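Sulfhydryl oxidase 1 (PDB 3LLK) probably catalyses the FAD-dependent oxidation of thiols to disulfides, passing electrons to oxygen, in a pseudo-dimer of functional and degenerate oxidase domains. Local coordinates at residues A[35-38]-A[39-43]; A[180-184]-A[185-189]; A[216-220]-A[221-225]. All coordinates share one frame; numbering follows the deposited sequence.

In the fold
All three contacts show one principle, the local turn that starts or bends a piece of chain, at different distances from the flavin. Contact 3 is the one that touches FAD, through W218 against the adenine. Contact 2 starts helix 185-203, whose W193 and N197 hold the carbonyl of W218; the side chain of A188 is about 12 Å from FAD, and the centres of contacts 2 and 3 are about 22 Å apart. Contact 1 lies across the chain's centre from contact 3, their centres about 39 Å apart. Helix 150-161 is touched by both contacts 1 and 2, through R41 and V182 respectively.

Contact 1 (A[35-38]-A[39-43]); sequences PVLE and GQRLV
E38 and L42 close a strand-to-helix corner at the periphery of the fold, where short strand 36-38 gives way to helix 39-55. The main bond is L42 N to E38 O, 3.2 Å long with an N-H...O angle of 160°. R41 N reaches the same oxygen in a weak bond only. Glycine suits the corner at G39: its phi is positive, which favours glycine, and a CB would lie tight against the carbonyl carbon of E38. The two short segments run almost perpendicular, at 86°. Strand 36-38 pairs antiparallel with strand 80-82, so the helix leaves directly from one strand of a two-stranded antiparallel sheet. On the buried side, L42 CD2 approaches L37 O at 3.9 Å, and L37 CB faces L42 CD1 at 4.3 Å, with I81 also against L42. Across the turn, R41 leaves its backbone with CG anti to N (chi1 166°), and the bend at chi3 carries the guanidinium to the side, where a water bridges it to the strand. The water lies in the guanidinium plane, at the edge, weakly bonded to R41 NH1 at 3.3 Å; it donates to V36 O (2.9 Å) and accepts from E38 N (3.0 Å). R41 NE is held by Y160 O on helix 150-161, while the group also makes a cation-pi contact with F34.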
ATOM      1  N   PRO A  35       8.295 -13.631 -15.941  1.00 27.68           N
ATOM      2  CA  PRO A  35       7.704 -14.423 -17.033  1.00 27.43           C
ATOM      3  C   PRO A  35       6.833 -15.541 -16.485  1.00 25.07           C
ATOM      4  O   PRO A  35       5.848 -15.939 -17.106  1.00 25.34           O
ATOM      5  CB  PRO A  35       8.924 -14.981 -17.780  1.00 26.49           C
ATOM      6  CG  PRO A  35      10.033 -14.029 -17.423  1.00 30.94           C
ATOM      7  CD  PRO A  35       9.767 -13.691 -15.981  1.00 28.46           C
ATOM      8  N   VAL A  36       7.205 -16.057 -15.321  1.00 24.01           N
ATOM      9  CA  VAL A  36       6.436 -17.136 -14.712  1.00 25.01           C
ATOM     10  C   VAL A  36       6.257 -16.882 -13.224  1.00 26.53           C
ATOM     11  O   VAL A  36       7.204 -16.521 -12.527  1.00 28.28           O
ATOM     12  CB  VAL A  36       7.136 -18.512 -14.919  1.00 25.78           C
ATOM     13  CG1 VAL A  36       6.471 -19.584 -14.057  1.00 27.29           C
ATOM     14  CG2 VAL A  36       7.080 -18.910 -16.388  1.00 25.11           C
ATOM     15  N   LEU A  37       5.028 -17.059 -12.756  1.00 26.07           N
ATOM     16  CA  LEU A  37       4.667 -16.876 -11.356  1.00 26.43           C
ATOM     17  C   LEU A  37       4.553 -18.277 -10.747  1.00 27.65           C
ATOM     18  O   LEU A  37       3.704 -19.077 -11.158  1.00 26.77           O
ATOM     19  CB  LEU A  37       3.319 -16.158 -11.271  1.00 24.40           C
ATOM     20  CG  LEU A  37       3.222 -14.835 -12.030  1.00 24.30           C
ATOM     21  CD1 LEU A  37       1.759 -14.424 -12.188  1.00 24.68           C
ATOM     22  CD2 LEU A  37       4.012 -13.773 -11.295  1.00 24.34           C
ATOM     23  N   GLU A  38       5.399 -18.572  -9.766  1.00 28.56           N
ATOM     24  CA  GLU A  38       5.396 -19.895  -9.152  1.00 29.59           C
ATOM     25  C   GLU A  38       5.931 -19.867  -7.732  1.00 29.04           C
ATOM     26  O   GLU A  38       6.384 -18.825  -7.239  1.00 29.26           O
ATOM     27  CB  GLU A  38       6.265 -20.842  -9.982  1.00 32.03           C
ATOM     28  CG  GLU A  38       7.736 -20.455  -9.937  1.00 35.82           C
ATOM     29  CD  GLU A  38       8.592 -21.213 -10.939  1.00 40.39           C
ATOM     30  OE1 GLU A  38       8.441 -22.448 -11.045  1.00 38.33           O
ATOM     31  OE2 GLU A  38       9.426 -20.564 -11.610  1.00 40.41           O
ATOM     32  N   GLY A  39       5.889 -21.030  -7.086  1.00 28.55           N
ATOM     33  CA  GLY A  39       6.373 -21.147  -5.724  1.00 29.10           C
ATOM     34  C   GLY A  39       5.745 -20.147  -4.772  1.00 30.61           C
ATOM     35  O   GLY A  39       4.551 -19.845  -4.867  1.00 31.42           O
ATOM     36  N   GLN A  40       6.561 -19.623  -3.864  1.00 30.59           N
ATOM     37  CA  GLN A  40       6.107 -18.659  -2.874  1.00 31.63           C
ATOM     38  C   GLN A  40       5.716 -17.310  -3.464  1.00 31.36           C
ATOM     39  O   GLN A  40       4.935 -16.573  -2.865  1.00 29.24           O
ATOM     40  CB  GLN A  40       7.181 -18.474  -1.804  1.00 34.98           C
ATOM     41  CG  GLN A  40       7.316 -19.685  -0.912  1.00 40.56           C
ATOM     42  CD  GLN A  40       5.961 -20.188  -0.443  1.00 43.53           C
ATOM     43  OE1 GLN A  40       5.289 -19.547   0.371  1.00 41.95           O
ATOM     44  NE2 GLN A  40       5.543 -21.336  -0.975  1.00 45.47           N
ATOM     45  N   ARG A  41       6.270 -16.972  -4.622  1.00 29.19           N
ATOM     46  CA  ARG A  41       5.910 -15.715  -5.263  1.00 29.98           C
ATOM     47  C   ARG A  41       4.430 -15.773  -5.650  1.00 29.02           C
ATOM     48  O   ARG A  41       3.686 -14.806  -5.450  1.00 29.51           O
ATOM     49  CB  ARG A  41       6.765 -15.467  -6.511  1.00 28.09           C
ATOM     50  CG  ARG A  41       6.217 -14.371  -7.406  1.00 28.59           C
ATOM     51  CD  ARG A  41       7.260 -13.822  -8.376  1.00 27.17           C
ATOM     52  NE  ARG A  41       8.358 -13.154  -7.688  1.00 29.24           N
ATOM     53  CZ  ARG A  41       9.547 -13.705  -7.458  1.00 34.34           C
ATOM     54  NH1 ARG A  41       9.800 -14.944  -7.863  1.00 34.90           N
ATOM     55  NH2 ARG A  41      10.491 -13.010  -6.836  1.00 33.83           N
ATOM     56  N   LEU A  42       4.011 -16.906  -6.208  1.00 26.41           N
ATOM     57  CA  LEU A  42       2.622 -17.078  -6.605  1.00 28.06           C
ATOM     58  C   LEU A  42       1.739 -17.096  -5.361  1.00 28.07           C
ATOM     59  O   LEU A  42       0.653 -16.529  -5.367  1.00 30.02           O
ATOM     60  CB  LEU A  42       2.435 -18.369  -7.409  1.00 26.22           C
ATOM     61  CG  LEU A  42       0.983 -18.728  -7.767  1.00 27.69           C
ATOM     62  CD1 LEU A  42       0.318 -17.573  -8.512  1.00 28.33           C
ATOM     63  CD2 LEU A  42       0.960 -20.004  -8.610  1.00 26.33           C
ATOM     64  N   VAL A  43       2.209 -17.740  -4.297  1.00 28.21           N
ATOM     65  CA  VAL A  43       1.442 -17.781  -3.054  1.00 28.71           C
ATOM     66  C   VAL A  43       1.275 -16.342  -2.535  1.00 28.75           C
ATOM     67  O   VAL A  43       0.187 -15.938  -2.127  1.00 27.84           O
ATOM     68  CB  VAL A  43       2.163 -18.629  -1.970  1.00 29.99           C
ATOM     69  CG1 VAL A  43       1.358 -18.606  -0.652  1.00 28.01           C
ATOM     70  CG2 VAL A  43       2.329 -20.070  -2.462  1.00 27.57           C
TER
HETATM   71  O   HOH W   1       7.773 -16.790  -9.746  1.00 27.50           O

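Contact 2 (A[180-184]-A[185-189]); sequences HRVGS and PNAAV
The flat peptide unit that joins S184 to P185 presents its carbonyl oxygen to the first turn of helix 185-203: A188 N donates to S184 O from 2.9 Å, and the N-H...O angle is 152°. Two methyl groups lie beside S184 O, A187 CB at 3.5 Å and A188 CB at 3.6 Å. The other flat group, the amide of N186, turns its OD1 to K247 NZ, from which it accepts a hydrogen bond. S184 is the N-cap of the helix, and its hydroxyl does the work of the missing preceding turn. Set between the backbone N and the carbonyl carbon (chi1 60°), S184 OG curls back over the helix start and accepts from A187 N at 3.3 Å. One residue thus serves two N-H groups of the first turn, one through its side chain and one through its main chain. P185 follows as the first helical residue, a position that suits proline, since its nitrogen carries no N-H and none is needed for a helical bond there. Ahead of the cap, V182 leans in. Its CG1, anti to the backbone N (chi1 -175°), presses on the A188 main chain, and the 3.3 Å between V182 CG1 and A188 CA is tighter than usual packing. V182 CG1 also meets A188 CB at 3.6 Å and A187 CB at 3.8 Å, so a single branch of the valine spans two successive alanines. Around this turn, L151 of helix 150-161 touches V182 and A188, W191 meets V182 from further along helix 185-203, A134 of helix 118-134 backs P185 and N186, and L243 of helix 239-249 touches N186.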
ATOM      1  N   HIS A 180       6.781  -9.397  14.051  1.00 48.81           N
ATOM      2  CA  HIS A 180       6.279 -10.535  14.815  1.00 49.15           C
ATOM      3  C   HIS A 180       5.697 -10.128  16.172  1.00 49.05           C
ATOM      4  O   HIS A 180       5.115 -10.956  16.870  1.00 48.60           O
ATOM      5  CB  HIS A 180       7.402 -11.558  15.009  1.00 49.16           C
ATOM      6  CG  HIS A 180       8.604 -11.006  15.709  1.00 49.16           C
ATOM      7  ND1 HIS A 180       8.680 -10.893  17.081  1.00 50.12           N
ATOM      8  CD2 HIS A 180       9.770 -10.516  15.227  1.00 50.29           C
ATOM      9  CE1 HIS A 180       9.840 -10.357  17.413  1.00 49.32           C
ATOM     10  NE2 HIS A 180      10.521 -10.117  16.306  1.00 49.46           N
ATOM     11  N   ARG A 181       5.849  -8.856  16.540  1.00 48.89           N
ATOM     12  CA  ARG A 181       5.326  -8.352  17.813  1.00 48.73           C
ATOM     13  C   ARG A 181       3.884  -7.861  17.652  1.00 47.34           C
ATOM     14  O   ARG A 181       3.169  -7.660  18.636  1.00 47.39           O
ATOM     15  CB  ARG A 181       6.191  -7.202  18.334  1.00 51.11           C
ATOM     16  CG  ARG A 181       6.028  -5.905  17.555  1.00 55.37           C
ATOM     17  CD  ARG A 181       6.961  -4.814  18.063  1.00 58.61           C
ATOM     18  NE  ARG A 181       6.982  -3.674  17.149  1.00 62.72           N
ATOM     19  CZ  ARG A 181       7.818  -2.644  17.252  1.00 64.90           C
ATOM     20  NH1 ARG A 181       8.707  -2.602  18.235  1.00 66.60           N
ATOM     21  NH2 ARG A 181       7.770  -1.657  16.362  1.00 64.89           N
ATOM     22  N   VAL A 182       3.474  -7.658  16.405  1.00 44.12           N
ATOM     23  CA  VAL A 182       2.126  -7.204  16.093  1.00 41.74           C
ATOM     24  C   VAL A 182       1.107  -8.281  16.471  1.00 40.60           C
ATOM     25  O   VAL A 182       1.075  -9.349  15.866  1.00 41.51           O
ATOM     26  CB  VAL A 182       1.986  -6.909  14.592  1.00 41.39           C
ATOM     27  CG1 VAL A 182       0.614  -6.329  14.310  1.00 41.61           C
ATOM     28  CG2 VAL A 182       3.088  -5.970  14.142  1.00 40.99           C
ATOM     29  N   GLY A 183       0.269  -7.997  17.462  1.00 39.16           N
ATOM     30  CA  GLY A 183      -0.712  -8.975  17.885  1.00 38.24           C
ATOM     31  C   GLY A 183      -2.163  -8.597  17.663  1.00 38.85           C
ATOM     32  O   GLY A 183      -3.056  -9.229  18.225  1.00 40.02           O
ATOM     33  N   SER A 184      -2.414  -7.572  16.856  1.00 36.51           N
ATOM     34  CA  SER A 184      -3.788  -7.158  16.588  1.00 34.63           C
ATOM     35  C   SER A 184      -3.886  -6.240  15.375  1.00 33.48           C
ATOM     36  O   SER A 184      -2.891  -5.662  14.931  1.00 31.44           O
ATOM     37  CB  SER A 184      -4.366  -6.441  17.804  1.00 34.27           C
ATOM     38  OG  SER A 184      -3.590  -5.298  18.111  1.00 35.88           O
ATOM     39  N   PRO A 185      -5.096  -6.099  14.818  1.00 32.77           N
ATOM     40  CA  PRO A 185      -5.264  -5.226  13.651  1.00 32.95           C
ATOM     41  C   PRO A 185      -4.793  -3.799  13.956  1.00 30.47           C
ATOM     42  O   PRO A 185      -4.124  -3.177  13.139  1.00 31.36           O
ATOM     43  CB  PRO A 185      -6.763  -5.310  13.376  1.00 32.90           C
ATOM     44  CG  PRO A 185      -7.103  -6.704  13.832  1.00 34.93           C
ATOM     45  CD  PRO A 185      -6.353  -6.797  15.137  1.00 32.15           C
ATOM     46  N   ASN A 186      -5.124  -3.290  15.140  1.00 29.97           N
ATOM     47  CA  ASN A 186      -4.711  -1.932  15.507  1.00 29.85           C
ATOM     48  C   ASN A 186      -3.198  -1.823  15.604  1.00 29.70           C
ATOM     49  O   ASN A 186      -2.603  -0.833  15.159  1.00 29.75           O
ATOM     50  CB  ASN A 186      -5.337  -1.494  16.834  1.00 29.12           C
ATOM     51  CG  ASN A 186      -6.809  -1.157  16.702  1.00 27.95           C
ATOM     52  OD1 ASN A 186      -7.292  -0.819  15.618  1.00 28.85           O
ATOM     53  ND2 ASN A 186      -7.526  -1.227  17.810  1.00 29.58           N
ATOM     54  N   ALA A 187      -2.578  -2.836  16.200  1.00 28.48           N
ATOM     55  CA  ALA A 187      -1.128  -2.866  16.330  1.00 27.90           C
ATOM     56  C   ALA A 187      -0.496  -2.880  14.939  1.00 25.98           C
ATOM     57  O   ALA A 187       0.539  -2.250  14.715  1.00 27.21           O
ATOM     58  CB  ALA A 187      -0.693  -4.108  17.114  1.00 25.16           C
ATOM     59  N   ALA A 188      -1.116  -3.615  14.015  1.00 24.66           N
ATOM     60  CA  ALA A 188      -0.601  -3.713  12.652  1.00 25.73           C
ATOM     61  C   ALA A 188      -0.646  -2.342  11.993  1.00 26.61           C
ATOM     62  O   ALA A 188       0.271  -1.963  11.259  1.00 28.17           O
ATOM     63  CB  ALA A 188      -1.414  -4.718  11.842  1.00 25.05           C
ATOM     64  N   VAL A 189      -1.709  -1.595  12.263  1.00 26.91           N
ATOM     65  CA  VAL A 189      -1.841  -0.253  11.705  1.00 28.33           C
ATOM     66  C   VAL A 189      -0.697   0.629  12.201  1.00 28.06           C
ATOM     67  O   VAL A 189      -0.056   1.334  11.418  1.00 27.57           O
ATOM     68  CB  VAL A 189      -3.180   0.405  12.112  1.00 27.40           C
ATOM     69  CG1 VAL A 189      -3.121   1.916  11.870  1.00 24.60           C
ATOM     70  CG2 VAL A 189      -4.322  -0.209  11.304  1.00 28.17           C
TER

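Contact 3 (A[216-220]-A[221-225]); sequences VQWPP and RELCS. With FAD (flavin-adenine dinucleotide), chain D.
W218 and L223 meet obliquely, with L223 CD1 3.7 Å from W218 NE1, beside an indole that is covered on both faces. Over one face lies the adenine of FAD, nearly parallel to the ring and displaced toward its rim, with FAD C4A 3.4 Å above the plane. Over the centre of the opposite face sits P219 CB, at 3.8 Å, on a proline preceded by a cis peptide bond. P219 CG in turn touches C224 CB at 3.8 Å. Behind this layer, P220 O takes two donors, L223 N and C224 N, each at 3.0 Å; the bond to C224 N is the straighter, at 171°, and the turn sets L223 against the prolines. C224 is tied to C227 by a disulfide. W193 and N197 of helix 185-203 both donate to W218 O, and the rings of H249 and W218 meet edge-to-face. Were W218 replaced by an alanine, the adenine would probably lose the aromatic face against it, and L223 CD1 and P219 the surface they rest on. The nearly parallel faces suggest that dispersion holds the adenine here, while residues such as H196 and N200 supply hydrogen bonds to the cofactor.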
ATOM      1  N   VAL A 216       9.019  14.125   6.534  1.00 34.58           N
ATOM      2  CA  VAL A 216       8.794  14.554   7.911  1.00 32.99           C
ATOM      3  C   VAL A 216       8.222  13.378   8.691  1.00 31.46           C
ATOM      4  O   VAL A 216       7.803  12.378   8.101  1.00 28.75           O
ATOM      5  CB  VAL A 216       7.780  15.714   8.009  1.00 33.45           C
ATOM      6  CG1 VAL A 216       8.161  16.832   7.051  1.00 34.26           C
ATOM      7  CG2 VAL A 216       6.376  15.202   7.727  1.00 32.68           C
ATOM      8  N   GLN A 217       8.225  13.491  10.014  1.00 30.21           N
ATOM      9  CA  GLN A 217       7.653  12.459  10.863  1.00 29.04           C
ATOM     10  C   GLN A 217       6.158  12.738  10.764  1.00 28.82           C
ATOM     11  O   GLN A 217       5.647  13.731  11.297  1.00 28.23           O
ATOM     12  CB  GLN A 217       8.184  12.599  12.286  1.00 30.62           C
ATOM     13  CG  GLN A 217       9.662  12.221  12.368  1.00 32.03           C
ATOM     14  CD  GLN A 217       9.913  10.783  11.930  1.00 31.78           C
ATOM     15  OE1 GLN A 217       9.711   9.840  12.699  1.00 32.02           O
ATOM     16  NE2 GLN A 217      10.339  10.606  10.680  1.00 30.74           N
ATOM     17  N   TRP A 218       5.480  11.848  10.047  1.00 27.18           N
ATOM     18  CA  TRP A 218       4.059  11.950   9.735  1.00 25.54           C
ATOM     19  C   TRP A 218       3.123  11.294  10.759  1.00 24.63           C
ATOM     20  O   TRP A 218       3.410  10.220  11.273  1.00 25.95           O
ATOM     21  CB  TRP A 218       3.858  11.319   8.355  1.00 26.59           C
ATOM     22  CG  TRP A 218       2.604  11.668   7.651  1.00 23.67           C
ATOM     23  CD1 TRP A 218       2.435  12.649   6.722  1.00 24.00           C
ATOM     24  CD2 TRP A 218       1.349  10.996   7.765  1.00 24.68           C
ATOM     25  NE1 TRP A 218       1.151  12.625   6.237  1.00 23.71           N
ATOM     26  CE2 TRP A 218       0.460  11.620   6.862  1.00 25.41           C
ATOM     27  CE3 TRP A 218       0.886   9.923   8.541  1.00 23.11           C
ATOM     28  CZ2 TRP A 218      -0.871  11.205   6.709  1.00 24.94           C
ATOM     29  CZ3 TRP A 218      -0.440   9.509   8.388  1.00 24.48           C
ATOM     30  CH2 TRP A 218      -1.300  10.150   7.479  1.00 23.00           C
ATOM     31  N   PRO A 219       1.954  11.906  11.013  1.00 24.29           N
ATOM     32  CA  PRO A 219       1.444  13.145  10.419  1.00 24.50           C
ATOM     33  C   PRO A 219       2.029  14.409  11.051  1.00 26.31           C
ATOM     34  O   PRO A 219       2.251  14.464  12.270  1.00 26.36           O
ATOM     35  CB  PRO A 219      -0.055  13.027  10.645  1.00 26.39           C
ATOM     36  CG  PRO A 219      -0.102  12.405  12.041  1.00 27.01           C
ATOM     37  CD  PRO A 219       0.988  11.342  11.981  1.00 25.19           C
ATOM     38  N   PRO A 220       2.300  15.443  10.233  1.00 25.56           N
ATOM     39  CA  PRO A 220       2.862  16.676  10.798  1.00 25.30           C
ATOM     40  C   PRO A 220       1.814  17.379  11.665  1.00 25.34           C
ATOM     41  O   PRO A 220       0.625  17.070  11.577  1.00 24.63           O
ATOM     42  CB  PRO A 220       3.251  17.477   9.556  1.00 24.45           C
ATOM     43  CG  PRO A 220       2.189  17.085   8.570  1.00 27.57           C
ATOM     44  CD  PRO A 220       2.082  15.576   8.780  1.00 25.59           C
ATOM     45  N   ARG A 221       2.250  18.318  12.495  1.00 25.75           N
ATOM     46  CA  ARG A 221       1.330  19.032  13.383  1.00 29.15           C
ATOM     47  C   ARG A 221       0.159  19.743  12.709  1.00 30.03           C
ATOM     48  O   ARG A 221      -0.941  19.785  13.258  1.00 28.47           O
ATOM     49  CB  ARG A 221       2.106  20.025  14.251  1.00 29.00           C
ATOM     50  CG  ARG A 221       2.848  19.345  15.380  1.00 28.92           C
ATOM     51  CD  ARG A 221       3.860  20.253  16.059  1.00 29.29           C
ATOM     52  NE  ARG A 221       4.335  19.641  17.298  1.00 33.52           N
ATOM     53  CZ  ARG A 221       3.609  19.560  18.411  1.00 34.89           C
ATOM     54  NH1 ARG A 221       2.375  20.060  18.447  1.00 37.85           N
ATOM     55  NH2 ARG A 221       4.111  18.978  19.489  1.00 31.41           N
ATOM     56  N   GLU A 222       0.373  20.283  11.516  1.00 29.57           N
ATOM     57  CA  GLU A 222      -0.705  20.984  10.835  1.00 32.89           C
ATOM     58  C   GLU A 222      -1.790  20.009  10.373  1.00 31.97           C
ATOM     59  O   GLU A 222      -2.927  20.404  10.131  1.00 31.46           O
ATOM     60  CB  GLU A 222      -0.159  21.772   9.637  1.00 34.08           C
ATOM     61  CG  GLU A 222       0.099  20.932   8.400  1.00 39.62           C
ATOM     62  CD  GLU A 222       0.723  21.733   7.277  1.00 42.87           C
ATOM     63  OE1 GLU A 222       0.425  22.943   7.177  1.00 45.38           O
ATOM     64  OE2 GLU A 222       1.504  21.154   6.489  1.00 45.82           O
ATOM     65  N   LEU A 223      -1.436  18.737  10.257  1.00 32.29           N
ATOM     66  CA  LEU A 223      -2.391  17.728   9.822  1.00 33.96           C
ATOM     67  C   LEU A 223      -3.120  17.147  11.039  1.00 34.98           C
ATOM     68  O   LEU A 223      -4.343  17.021  11.038  1.00 34.60           O
ATOM     69  CB  LEU A 223      -1.665  16.619   9.060  1.00 35.99           C
ATOM     70  CG  LEU A 223      -2.339  16.091   7.790  1.00 39.17           C
ATOM     71  CD1 LEU A 223      -1.566  14.885   7.267  1.00 39.45           C
ATOM     72  CD2 LEU A 223      -3.772  15.707   8.088  1.00 39.94           C
ATOM     73  N   CYS A 224      -2.362  16.794  12.074  1.00 33.42           N
ATOM     74  CA  CYS A 224      -2.938  16.249  13.304  1.00 33.03           C
ATOM     75  C   CYS A 224      -2.180  16.798  14.500  1.00 31.81           C
ATOM     76  O   CYS A 224      -1.110  16.309  14.837  1.00 33.20           O
ATOM     77  CB  CYS A 224      -2.874  14.713  13.316  1.00 31.66           C
ATOM     78  SG  CYS A 224      -3.525  13.978  14.855  1.00 32.31           S
ATOM     79  N   SER A 225      -2.731  17.818  15.149  1.00 32.08           N
ATOM     80  CA  SER A 225      -2.046  18.411  16.289  1.00 31.08           C
ATOM     81  C   SER A 225      -2.140  17.576  17.554  1.00 30.03           C
ATOM     82  O   SER A 225      -1.212  17.569  18.347  1.00 29.12           O
ATOM     83  CB  SER A 225      -2.565  19.833  16.564  1.00 31.08           C
ATOM     84  OG  SER A 225      -3.970  19.858  16.732  1.00 31.41           O
TER
HETATM   85  PA  FAD D 550       5.799   8.475   0.735  1.00 31.41           P
HETATM   86  O1A FAD D 550       5.692   7.617  -0.477  1.00 29.19           O
HETATM   87  O2A FAD D 550       6.770   8.216   1.833  1.00 31.66           O
HETATM   88  O5B FAD D 550       4.395   8.644   1.414  1.00 31.46           O
HETATM   89  C5B FAD D 550       3.130   8.478   0.770  1.00 27.32           C
HETATM   90  C4B FAD D 550       2.252   9.425   1.546  1.00 27.49           C
HETATM   91  O4B FAD D 550       1.732   8.635   2.649  1.00 24.24           O
HETATM   92  C3B FAD D 550       2.560  10.873   1.986  1.00 26.44           C
HETATM   93  O3B FAD D 550       2.406  11.879   0.986  1.00 29.86           O
HETATM   94  C2B FAD D 550       1.706  10.963   3.168  1.00 27.18           C
HETATM   95  O2B FAD D 550       0.402  11.396   2.935  1.00 30.86           O
HETATM   96  C1B FAD D 550       1.637   9.543   3.752  1.00 25.77           C
HETATM   97  N9A FAD D 550       2.558   9.150   4.771  1.00 23.45           N
HETATM   98  C8A FAD D 550       3.872   9.577   5.102  1.00 22.50           C
HETATM   99  N7A FAD D 550       4.412   9.021   6.135  1.00 22.75           N
HETATM  100  C5A FAD D 550       3.406   8.162   6.558  1.00 23.05           C
HETATM  101  C6A FAD D 550       3.366   7.305   7.674  1.00 23.17           C
HETATM  102  N6A FAD D 550       4.362   7.207   8.565  1.00 22.28           N
HETATM  103  N1A FAD D 550       2.237   6.548   7.923  1.00 25.55           N
HETATM  104  C2A FAD D 550       1.105   6.637   7.172  1.00 26.47           C
HETATM  105  N3A FAD D 550       1.135   7.491   6.059  1.00 24.86           N
HETATM  106  C4A FAD D 550       2.328   8.235   5.800  1.00 23.28           C
HETATM  107  N1  FAD D 550      13.134   4.655  -1.121  1.00 70.69           N
HETATM  108  C2  FAD D 550      14.498   4.818  -1.011  1.00 71.00           C
HETATM  109  O2  FAD D 550      15.008   5.726  -1.688  1.00 71.23           O
HETATM  110  N3  FAD D 550      15.037   3.909  -0.109  1.00 70.53           N
HETATM  111  C4  FAD D 550      14.367   2.912   0.642  1.00 70.71           C
HETATM  112  O4  FAD D 550      15.029   2.125   1.396  1.00 70.86           O
HETATM  113  C4X FAD D 550      13.001   2.830   0.457  1.00 70.51           C
HETATM  114  N5  FAD D 550      12.244   1.789   1.087  1.00 69.87           N
HETATM  115  C5X FAD D 550      10.860   1.567   0.856  1.00 70.31           C
HETATM  116  C6  FAD D 550      10.258   0.439   1.445  1.00 70.47           C
HETATM  117  C7  FAD D 550       8.865   0.237   1.229  1.00 70.48           C
HETATM  118  C7M FAD D 550       8.281  -1.008   1.897  1.00 71.00           C
HETATM  119  C8  FAD D 550       8.094   1.145   0.444  1.00 69.25           C
HETATM  120  C8M FAD D 550       6.612   1.126   0.130  1.00 68.96           C
HETATM  121  C9  FAD D 550       8.735   2.232  -0.152  1.00 69.41           C
HETATM  122  C9A FAD D 550      10.125   2.494  -0.038  1.00 69.59           C
HETATM  123  N10 FAD D 550      11.007   3.575  -0.554  1.00 68.94           N
HETATM  124  C10 FAD D 550      12.364   3.733  -0.451  1.00 69.87           C
HETATM  125  C1' FAD D 550      10.327   4.676  -1.160  1.00 66.52           C
HETATM  126  C2' FAD D 550       9.917   5.830  -0.297  1.00 64.01           C
HETATM  127  O2' FAD D 550       9.463   5.364   0.998  1.00 60.22           O
HETATM  128  C3' FAD D 550       8.875   6.771  -0.821  1.00 62.75           C
HETATM  129  O3' FAD D 550       7.711   6.046  -1.195  1.00 59.98           O
HETATM  130  C4' FAD D 550       9.233   7.783  -1.896  1.00 61.99           C
HETATM  131  O4' FAD D 550      10.544   8.369  -1.640  1.00 63.31           O
HETATM  132  C5' FAD D 550       8.250   8.823  -2.224  1.00 58.69           C
HETATM  133  O5' FAD D 550       8.120   9.649  -1.063  1.00 53.40           O
HETATM  134  P   FAD D 550       6.955  10.642  -0.802  1.00 51.79           P
HETATM  135  O1P FAD D 550       7.631  11.786  -0.188  1.00 54.35           O
HETATM  136  O2P FAD D 550       6.165  10.950  -2.023  1.00 51.54           O
HETATM  137  O3P FAD D 550       5.940   9.993   0.266  1.00 41.96           O